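Local coordinates for protein NDP-N-acetyl-D-galactosaminuronic acid dehydrogenase (Methanosarcina mazei Go1, PDB 3G79) that probably oxidises UDP-N-acetyl-D-mannosamine to UDP-N-acetyl-D-mannosaminuronate, using two molecules of NAD+ for each sugar converted, at residues I149-T154 against A231-T236; F241-I246 against L324-N329; Y299-G304 against S320-A325. All coordinates share one frame; numbering follows the deposited sequence.

Interaction 1: I149-T154 against A231-T236; sequences ITPGTT and AEVTKT
A type II beta turn, Thr150 to Thr153, in the loop between strand 142-145 and helix 154-166 of the NAD-binding domain, is held by the carboxylate of Glu232 on helix 228-258. Gly152 N donates to Glu232 OE1 over 3.0 Å in an almost straight bond (177°) that meets the oxygen from above the carboxylate plane. OE2 is gripped twice: Thr154 N lies 2.8 Å from Glu232 OE2, nearly along its C-O axis, and Thr154 OG1 donates to the same oxygen from above the plane. With CG anti to its own carbonyl carbon (chi1 -72°) and the chain extended beyond it, Glu232 spans the gap while its CG packs against Ile149 CG1 at 3.8 Å. The turn itself is braced by Thr153 OG1, which donates to a lone pair of Thr150 O at 2.7 Å. Beside the polar grip, Thr236 CG2 reaches Pro151 CD at 3.6 Å, against the CD-CG side of the proline ring, and Pro151 CG rests on Val233 CG2. An alanine in place of Glu232 would remove both carboxylate oxygens and is likely to leave the N-H groups of Gly152 and Thr154, and the Thr154 hydroxyl, without their acceptor. The bonds to Thr154 fall where helix 154-166 begins, so the contact joins a turn after a strand of the Rossmann-type domain to the long central helix of the UDP-glucose/GDP-mannose dehydrogenase family.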
loop_
_atom_site.group_PDB
_atom_site.type_symbol
_atom_site.label_atom_id
_atom_site.label_comp_id
_atom_site.label_asym_id
_atom_site.label_seq_id
_atom_site.Cartn_x
_atom_site.Cartn_y
_atom_site.Cartn_z
ATOM N N ILE A 149 12.932 7.026 -19.051
ATOM C CA ILE A 149 12.222 8.102 -19.758
ATOM C C ILE A 149 10.890 8.384 -19.095
ATOM O O ILE A 149 10.510 7.662 -18.175
ATOM C CB ILE A 149 12.057 7.828 -21.259
ATOM C CG1 ILE A 149 11.458 6.429 -21.491
ATOM C CG2 ILE A 149 13.423 8.030 -21.982
ATOM C CD1 ILE A 149 11.275 6.006 -22.999
ATOM N N THR A 150 10.194 9.433 -19.531
ATOM C CA THR A 150 8.909 9.811 -18.928
ATOM C C THR A 150 7.775 9.326 -19.767
ATOM O O THR A 150 7.889 9.289 -20.990
ATOM C CB THR A 150 8.735 11.337 -18.823
ATOM O OG1 THR A 150 8.707 11.899 -20.143
ATOM C CG2 THR A 150 9.856 11.929 -18.067
ATOM N N PRO A 151 6.638 9.018 -19.134
ATOM C CA PRO A 151 5.581 8.531 -19.982
ATOM C C PRO A 151 5.395 9.383 -21.227
ATOM O O PRO A 151 5.252 10.596 -21.104
ATOM C CB PRO A 151 4.348 8.622 -19.075
ATOM C CG PRO A 151 4.920 8.271 -17.724
ATOM C CD PRO A 151 6.279 8.934 -17.705
ATOM N N GLY A 152 5.361 8.737 -22.395
ATOM C CA GLY A 152 4.979 9.383 -23.644
ATOM C C GLY A 152 6.182 9.637 -24.539
ATOM O O GLY A 152 6.037 10.017 -25.684
ATOM N N THR A 153 7.376 9.415 -24.006
ATOM C CA THR A 153 8.611 9.594 -24.759
ATOM C C THR A 153 8.754 8.621 -25.970
ATOM O O THR A 153 8.981 9.063 -27.116
ATOM C CB THR A 153 9.810 9.507 -23.793
ATOM O OG1 THR A 153 9.613 10.437 -22.705
ATOM C CG2 THR A 153 11.140 9.764 -24.529
ATOM N N THR A 154 8.596 7.315 -25.738
ATOM C CA THR A 154 8.677 6.355 -26.830
ATOM C C THR A 154 7.775 6.696 -28.021
ATOM O O THR A 154 8.279 6.861 -29.148
ATOM C CB THR A 154 8.436 4.920 -26.365
ATOM O OG1 THR A 154 9.285 4.683 -25.264
ATOM C CG2 THR A 154 8.808 3.899 -27.456
ATOM N N ALA A 231 5.181 0.268 -20.168
ATOM C CA ALA A 231 6.519 0.108 -19.623
ATOM C C ALA A 231 6.933 1.367 -18.942
ATOM O O ALA A 231 7.401 1.306 -17.860
ATOM C CB ALA A 231 7.563 -0.294 -20.750
ATOM N N GLU A 232 6.756 2.518 -19.591
ATOM C CA GLU A 232 7.164 3.821 -19.031
ATOM C C GLU A 232 6.400 4.176 -17.764
ATOM O O GLU A 232 6.967 4.735 -16.819
ATOM C CB GLU A 232 6.957 4.952 -20.049
ATOM C CG GLU A 232 7.953 4.988 -21.250
ATOM C CD GLU A 232 7.320 5.722 -22.390
ATOM O OE1 GLU A 232 6.084 5.856 -22.350
ATOM O OE2 GLU A 232 8.004 6.216 -23.273
ATOM N N VAL A 233 5.108 3.885 -17.773
ATOM C CA VAL A 233 4.238 4.091 -16.633
ATOM C C VAL A 233 4.586 3.174 -15.473
ATOM O O VAL A 233 4.489 3.559 -14.319
ATOM C CB VAL A 233 2.781 3.932 -17.069
ATOM C CG1 VAL A 233 1.857 3.826 -15.907
ATOM C CG2 VAL A 233 2.425 5.128 -17.946
ATOM N N THR A 234 5.071 1.988 -15.774
ATOM C CA THR A 234 5.441 1.051 -14.707
ATOM C C THR A 234 6.438 1.620 -13.731
ATOM O O THR A 234 6.208 1.568 -12.508
ATOM C CB THR A 234 6.000 -0.256 -15.252
ATOM O OG1 THR A 234 4.958 -0.960 -15.944
ATOM C CG2 THR A 234 6.579 -1.122 -14.082
ATOM N N LYS A 235 7.517 2.189 -14.265
ATOM C CA LYS A 235 8.517 2.827 -13.426
ATOM C C LYS A 235 8.013 4.050 -12.657
ATOM O O LYS A 235 8.423 4.267 -11.504
ATOM C CB LYS A 235 9.805 3.107 -14.232
ATOM C CG LYS A 235 10.348 4.492 -14.168
ATOM C CD LYS A 235 11.084 4.865 -12.891
ATOM C CE LYS A 235 11.407 6.387 -13.063
ATOM N NZ LYS A 235 12.249 7.077 -12.057
ATOM N N THR A 236 7.116 4.847 -13.240
ATOM C CA THR A 236 6.595 5.968 -12.453
ATOM C C THR A 236 5.662 5.426 -11.377
ATOM O O THR A 236 5.802 5.803 -10.217
ATOM C CB THR A 236 5.953 7.164 -13.267
ATOM O OG1 THR A 236 4.693 6.772 -13.811
ATOM C CG2 THR A 236 6.861 7.640 -14.381
HETATM O O HOH W 1 8.805 6.313 -16.873
#

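Interaction 2: F241-I246 against L324-N329; sequences FRDLQI and LARKVN
Segments 241-246 and 324-329 are both helical and run in broadly the same direction, their axes 49° apart and 8.7 Å distant at closest approach. The CA atoms of Leu244 and Ala325 come nearest, and the small Ala325 side chain points at the other helix there: its CB sits 3.9 Å from Leu244 CA and also touches Leu244 CD1. Asp243 CG stands anti to the backbone N (chi1 -175°), which carries the carboxylate across to Arg326 and Asn329. Arg326, its chain bent at chi2 and chi3, crosses Asp243 at about a right angle and offers the edge of its guanidinium, the two planes 26° apart; the salt bridge sets Arg326 NH1 2.7 Å from Asp243 OD1, a weak, strongly bent hydrogen bond. The amide of Asn329 passes the carboxylate in the opposite direction. Its ND2 donates twice, to Asp243 OD1 at 2.6 Å from above the carboxylate plane and to Asp243 O at 2.9 Å, both acceptors lying close to the amide plane. The methyl Ile246 CG2 lies close, 3.2 Å, to Asn329 OD1, an oxygen that also accepts from Asn250 ND2. The other terminal nitrogen, Arg326 NH2, forms a salt bridge with Asp330. The buried Asp243 carboxylate is thus matched by a positive charge and an amide N-H, which would favour its ionised form, while Asn329 ties side chain and backbone of one helix to the other.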
loop_
_atom_site.group_PDB
_atom_site.type_symbol
_atom_site.label_atom_id
_atom_site.label_comp_id
_atom_site.label_asym_id
_atom_site.label_seq_id
_atom_site.Cartn_x
_atom_site.Cartn_y
_atom_site.Cartn_z
ATOM N N PHE A 241 3.491 4.663 -5.969
ATOM C CA PHE A 241 2.836 3.799 -4.999
ATOM C C PHE A 241 3.649 3.734 -3.719
ATOM O O PHE A 241 3.078 3.789 -2.637
ATOM C CB PHE A 241 2.572 2.412 -5.613
ATOM C CG PHE A 241 1.286 2.344 -6.357
ATOM C CD1 PHE A 241 0.931 3.343 -7.251
ATOM C CD2 PHE A 241 0.394 1.316 -6.131
ATOM C CE1 PHE A 241 -0.276 3.296 -7.926
ATOM C CE2 PHE A 241 -0.824 1.274 -6.793
ATOM C CZ PHE A 241 -1.154 2.248 -7.696
ATOM N N ARG A 242 4.978 3.674 -3.854
ATOM C CA ARG A 242 5.889 3.746 -2.698
ATOM C C ARG A 242 5.698 5.075 -1.983
ATOM O O ARG A 242 5.492 5.091 -0.779
ATOM C CB ARG A 242 7.401 3.520 -3.050
ATOM C CG ARG A 242 8.367 3.988 -1.923
ATOM C CD ARG A 242 9.773 3.348 -1.901
ATOM N NE ARG A 242 9.701 2.078 -1.199
ATOM C CZ ARG A 242 10.428 1.723 -0.142
ATOM N NH1 ARG A 242 11.378 2.523 0.354
ATOM N NH2 ARG A 242 10.196 0.536 0.403
ATOM N N ASP A 243 5.731 6.168 -2.742
ATOM C CA ASP A 243 5.547 7.499 -2.206
ATOM C C ASP A 243 4.244 7.599 -1.440
ATOM O O ASP A 243 4.182 8.140 -0.352
ATOM C CB ASP A 243 5.623 8.541 -3.325
ATOM C CG ASP A 243 5.567 9.953 -2.803
ATOM O OD1 ASP A 243 6.156 10.234 -1.742
ATOM O OD2 ASP A 243 4.931 10.804 -3.442
ATOM N N LEU A 244 3.199 7.041 -1.996
ATOM C CA LEU A 244 1.925 6.945 -1.294
ATOM C C LEU A 244 1.968 6.088 -0.026
ATOM O O LEU A 244 1.347 6.476 0.979
ATOM C CB LEU A 244 0.826 6.465 -2.246
ATOM C CG LEU A 244 -0.514 6.168 -1.564
ATOM C CD1 LEU A 244 -1.187 7.455 -1.024
ATOM C CD2 LEU A 244 -1.431 5.462 -2.507
ATOM N N GLN A 245 2.688 4.957 -0.031
ATOM C CA GLN A 245 2.736 4.175 1.222
ATOM C C GLN A 245 3.420 4.945 2.333
ATOM O O GLN A 245 3.119 4.776 3.536
ATOM C CB GLN A 245 3.228 2.705 1.109
ATOM C CG GLN A 245 4.358 2.422 0.193
ATOM C CD GLN A 245 4.534 0.925 -0.258
ATOM O OE1 GLN A 245 5.012 0.686 -1.392
ATOM N NE2 GLN A 245 4.178 -0.047 0.606
ATOM N N ILE A 246 4.313 5.841 1.930
ATOM C CA ILE A 246 5.058 6.609 2.896
ATOM C C ILE A 246 4.168 7.717 3.398
ATOM O O ILE A 246 4.178 8.067 4.572
ATOM C CB ILE A 246 6.318 7.177 2.273
ATOM C CG1 ILE A 246 7.401 6.098 2.189
ATOM C CG2 ILE A 246 6.838 8.456 3.069
ATOM C CD1 ILE A 246 8.551 6.518 1.226
ATOM N N LEU A 324 -1.797 14.373 -3.495
ATOM C CA LEU A 324 -1.924 14.641 -2.096
ATOM C C LEU A 324 -1.029 13.770 -1.243
ATOM O O LEU A 324 -0.669 14.146 -0.119
ATOM C CB LEU A 324 -3.391 14.678 -1.695
ATOM C CG LEU A 324 -3.901 13.845 -0.533
ATOM C CD1 LEU A 324 -4.838 14.622 0.407
ATOM C CD2 LEU A 324 -4.621 12.716 -1.205
ATOM N N ALA A 325 -0.560 12.660 -1.784
ATOM C CA ALA A 325 0.625 12.019 -1.172
ATOM C C ALA A 325 1.879 12.923 -1.193
ATOM O O ALA A 325 2.610 13.034 -0.189
ATOM C CB ALA A 325 0.937 10.721 -1.836
ATOM N N ARG A 326 2.141 13.552 -2.335
ATOM C CA ARG A 326 3.289 14.465 -2.426
ATOM C C ARG A 326 3.215 15.574 -1.360
ATOM O O ARG A 326 4.243 15.997 -0.826
ATOM C CB ARG A 326 3.419 15.070 -3.836
ATOM C CG ARG A 326 3.981 14.123 -4.923
ATOM C CD ARG A 326 5.286 13.413 -4.501
ATOM N NE ARG A 326 6.165 14.327 -3.790
ATOM C CZ ARG A 326 6.950 14.000 -2.784
ATOM N NH1 ARG A 326 7.052 12.748 -2.321
ATOM N NH2 ARG A 326 7.682 14.939 -2.249
ATOM N N LYS A 327 2.009 16.017 -1.011
ATOM C CA LYS A 327 1.913 17.134 -0.069
ATOM C C LYS A 327 2.092 16.704 1.390
ATOM O O LYS A 327 2.635 17.474 2.208
ATOM C CB LYS A 327 0.614 17.888 -0.234
ATOM C CG LYS A 327 0.481 18.702 -1.504
ATOM C CD LYS A 327 -1.001 19.135 -1.574
ATOM C CE LYS A 327 -1.381 19.892 -2.842
ATOM N NZ LYS A 327 -2.850 19.808 -2.946
ATOM N N VAL A 328 1.612 15.500 1.724
ATOM C CA VAL A 328 1.785 14.934 3.064
ATOM C C VAL A 328 3.303 14.836 3.277
ATOM O O VAL A 328 3.878 15.510 4.151
ATOM C CB VAL A 328 1.020 13.594 3.225
ATOM C CG1 VAL A 328 1.417 12.848 4.475
ATOM C CG2 VAL A 328 -0.457 13.847 3.273
ATOM N N ASN A 329 3.959 14.093 2.406
ATOM C CA ASN A 329 5.392 13.909 2.467
ATOM C C ASN A 329 6.229 15.211 2.417
ATOM O O ASN A 329 7.252 15.302 3.120
ATOM C CB ASN A 329 5.805 12.920 1.380
ATOM C CG ASN A 329 5.339 11.483 1.676
ATOM O OD1 ASN A 329 5.036 11.122 2.828
ATOM N ND2 ASN A 329 5.290 10.652 0.630
#

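Interaction 3: Y299-G304 against S320-A325; sequences YHLERG and SIYVLA
The polar part of this contact centres on Ser320 OG, which donates to Glu302 OE2 over 2.6 Å. The hydroxyl arrives on the syn side of the carboxylate, 24° out of its plane. Ser320 is also the N-cap of helix 321-345: with OG anti to its backbone N (chi1 164°), the hydroxyl oxygen turns back to accept from Tyr322 N at 3.0 Å and, in a weak bond, from Val323 N. The glutamate reaches the serine by a bend at chi2, and its other oxygen, OE1, is hydrogen-bonded to Tyr255 of the second subunit. Gln251 of that subunit bonds to Ser320 OG as well, placing this helix start at the dimer interface.

Carbon contacts lie beside the hydrogen bond. Val323 CG2 crosses the Glu302 chain at a slant, 3.7 Å from Glu302 CG and 3.4 Å from Glu302 OE2. Leu301 CD1 approaches Tyr322 CE2 to 3.7 Å on an oblique course. The same ring has Glu302 OE2 at its edge, near the ring plane, 3.8 Å from Tyr322 CD2, so that the CD2-H edge is directed at the oxygen, a weak contact that is probably mildly favourable. The tyrosine hydroxyl looks elsewhere, to the carbonyl oxygen of Ala248 of the second subunit.

Side chains rather than backbones bridge the gap: helices 299-304 and 321-325 run nearly antiparallel, at 152°, with their axes 10.2 Å apart at closest approach. A carboxylate beside the N-terminus of helix 321-345 is probably favoured by the helix dipole. Because Ser320 OG gives its proton to Glu302 OE2, the oxygen can still accept, chiefly from Tyr322 N and weakly from Val323 N, alongside Gln251 of the second subunit, and one hydroxyl both caps a helix and joins it to its neighbour.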
loop_
_atom_site.group_PDB
_atom_site.type_symbol
_atom_site.label_atom_id
_atom_site.label_comp_id
_atom_site.label_asym_id
_atom_site.label_seq_id
_atom_site.Cartn_x
_atom_site.Cartn_y
_atom_site.Cartn_z
ATOM N N TYR A 299 4.208 13.668 -10.734
ATOM C CA TYR A 299 3.959 14.775 -11.672
ATOM C C TYR A 299 4.060 14.298 -13.082
ATOM O O TYR A 299 3.291 14.757 -13.910
ATOM C CB TYR A 299 4.838 16.025 -11.414
ATOM C CG TYR A 299 4.654 16.498 -9.992
ATOM C CD1 TYR A 299 3.388 16.901 -9.520
ATOM C CD2 TYR A 299 5.712 16.442 -9.086
ATOM C CE1 TYR A 299 3.213 17.308 -8.175
ATOM C CE2 TYR A 299 5.549 16.833 -7.756
ATOM C CZ TYR A 299 4.299 17.258 -7.306
ATOM O OH TYR A 299 4.172 17.594 -5.991
ATOM N N HIS A 300 4.978 13.371 -13.344
ATOM C CA HIS A 300 4.992 12.667 -14.618
ATOM C C HIS A 300 3.724 11.849 -14.967
ATOM O O HIS A 300 3.287 11.890 -16.118
ATOM C CB HIS A 300 6.242 11.829 -14.745
ATOM C CG HIS A 300 7.490 12.633 -14.620
ATOM N ND1 HIS A 300 8.474 12.351 -13.697
ATOM C CD2 HIS A 300 7.905 13.729 -15.294
ATOM C CE1 HIS A 300 9.447 13.234 -13.812
ATOM N NE2 HIS A 300 9.117 14.092 -14.760
ATOM N N LEU A 301 3.132 11.146 -13.992
ATOM C CA LEU A 301 1.839 10.457 -14.201
ATOM C C LEU A 301 0.749 11.464 -14.499
ATOM O O LEU A 301 -0.032 11.317 -15.451
ATOM C CB LEU A 301 1.398 9.634 -12.971
ATOM C CG LEU A 301 1.441 8.109 -12.938
ATOM C CD1 LEU A 301 0.366 7.567 -11.965
ATOM C CD2 LEU A 301 1.213 7.539 -14.302
ATOM N N GLU A 302 0.693 12.480 -13.658
ATOM C CA GLU A 302 -0.249 13.550 -13.856
ATOM C C GLU A 302 -0.155 14.112 -15.244
ATOM O O GLU A 302 -1.158 14.095 -15.928
ATOM C CB GLU A 302 -0.108 14.630 -12.792
ATOM C CG GLU A 302 -0.253 14.100 -11.406
ATOM C CD GLU A 302 -1.569 13.294 -11.120
ATOM O OE1 GLU A 302 -2.568 13.385 -11.859
ATOM O OE2 GLU A 302 -1.601 12.573 -10.113
ATOM N N ARG A 303 1.016 14.595 -15.686
ATOM C CA ARG A 303 1.133 15.098 -17.060
ATOM C C ARG A 303 0.749 13.964 -18.015
ATOM O O ARG A 303 -0.064 14.157 -18.911
ATOM C CB ARG A 303 2.531 15.593 -17.383
ATOM C CG ARG A 303 2.591 16.303 -18.735
ATOM C CD ARG A 303 4.021 16.501 -19.270
ATOM N NE ARG A 303 4.611 17.773 -18.866
ATOM C CZ ARG A 303 5.556 17.901 -17.934
ATOM N NH1 ARG A 303 6.019 16.816 -17.303
ATOM N NH2 ARG A 303 6.032 19.111 -17.608
ATOM N N GLY A 304 1.294 12.774 -17.774
ATOM C CA GLY A 304 1.018 11.601 -18.603
ATOM C C GLY A 304 -0.450 11.268 -18.875
ATOM O O GLY A 304 -0.804 10.860 -19.985
ATOM N N SER A 320 -5.966 14.112 -7.142
ATOM C CA SER A 320 -5.372 12.836 -7.337
ATOM C C SER A 320 -4.871 12.466 -5.986
ATOM O O SER A 320 -4.233 13.285 -5.289
ATOM C CB SER A 320 -4.199 13.002 -8.267
ATOM O OG SER A 320 -3.321 11.892 -8.249
ATOM N N ILE A 321 -5.150 11.232 -5.599
ATOM C CA ILE A 321 -4.510 10.657 -4.425
ATOM C C ILE A 321 -2.997 10.855 -4.441
ATOM O O ILE A 321 -2.390 11.073 -3.405
ATOM C CB ILE A 321 -4.822 9.153 -4.299
ATOM C CG1 ILE A 321 -6.292 8.972 -3.942
ATOM C CG2 ILE A 321 -3.995 8.531 -3.222
ATOM C CD1 ILE A 321 -6.777 7.608 -4.231
ATOM N N TYR A 322 -2.371 10.784 -5.592
ATOM C CA TYR A 322 -0.902 10.785 -5.564
ATOM C C TYR A 322 -0.443 12.190 -5.281
ATOM O O TYR A 322 0.489 12.395 -4.513
ATOM C CB TYR A 322 -0.307 10.263 -6.874
ATOM C CG TYR A 322 -1.022 9.051 -7.419
ATOM C CD1 TYR A 322 -1.260 7.910 -6.609
ATOM C CD2 TYR A 322 -1.431 9.015 -8.741
ATOM C CE1 TYR A 322 -1.903 6.764 -7.119
ATOM C CE2 TYR A 322 -2.078 7.880 -9.264
ATOM C CZ TYR A 322 -2.310 6.758 -8.448
ATOM O OH TYR A 322 -2.939 5.663 -9.009
ATOM N N VAL A 323 -1.147 13.165 -5.856
ATOM C CA VAL A 323 -0.786 14.583 -5.705
ATOM C C VAL A 323 -0.820 14.934 -4.216
ATOM O O VAL A 323 0.067 15.631 -3.714
ATOM C CB VAL A 323 -1.715 15.470 -6.551
ATOM C CG1 VAL A 323 -1.619 16.987 -6.155
ATOM C CG2 VAL A 323 -1.435 15.259 -8.043
ATOM N N LEU A 324 -1.797 14.373 -3.495
ATOM C CA LEU A 324 -1.924 14.641 -2.096
ATOM C C LEU A 324 -1.029 13.770 -1.243
ATOM O O LEU A 324 -0.669 14.146 -0.119
ATOM C CB LEU A 324 -3.391 14.678 -1.695
ATOM C CG LEU A 324 -3.901 13.845 -0.533
ATOM C CD1 LEU A 324 -4.838 14.622 0.407
ATOM C CD2 LEU A 324 -4.621 12.716 -1.205
ATOM N N ALA A 325 -0.560 12.660 -1.784
ATOM C CA ALA A 325 0.625 12.019 -1.172
ATOM C C ALA A 325 1.879 12.923 -1.193
ATOM O O ALA A 325 2.610 13.034 -0.189
ATOM C CB ALA A 325 0.937 10.721 -1.836
#

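Following the chain from the N terminus, interaction 1 closes first, bringing the loop at 149-154 onto the start of helix 228-258 and so joining the NAD-binding domain to the central domain. Further along that helix, 241-246 opens interaction 2, whose loop closes at 324-329 on helix 321-345. Interaction 3 opens inside this span, at 299-304, and ends on the same helix start after a short connection, sharing Leu324 and Ala325 with interaction 2. Helix 293-305 also touches interaction 1, where Leu301 packs on Thr236 and His300 on Pro151. Interactions 1 and 2 lie in series, about 19 Å apart between centres, and all three touch the second subunit.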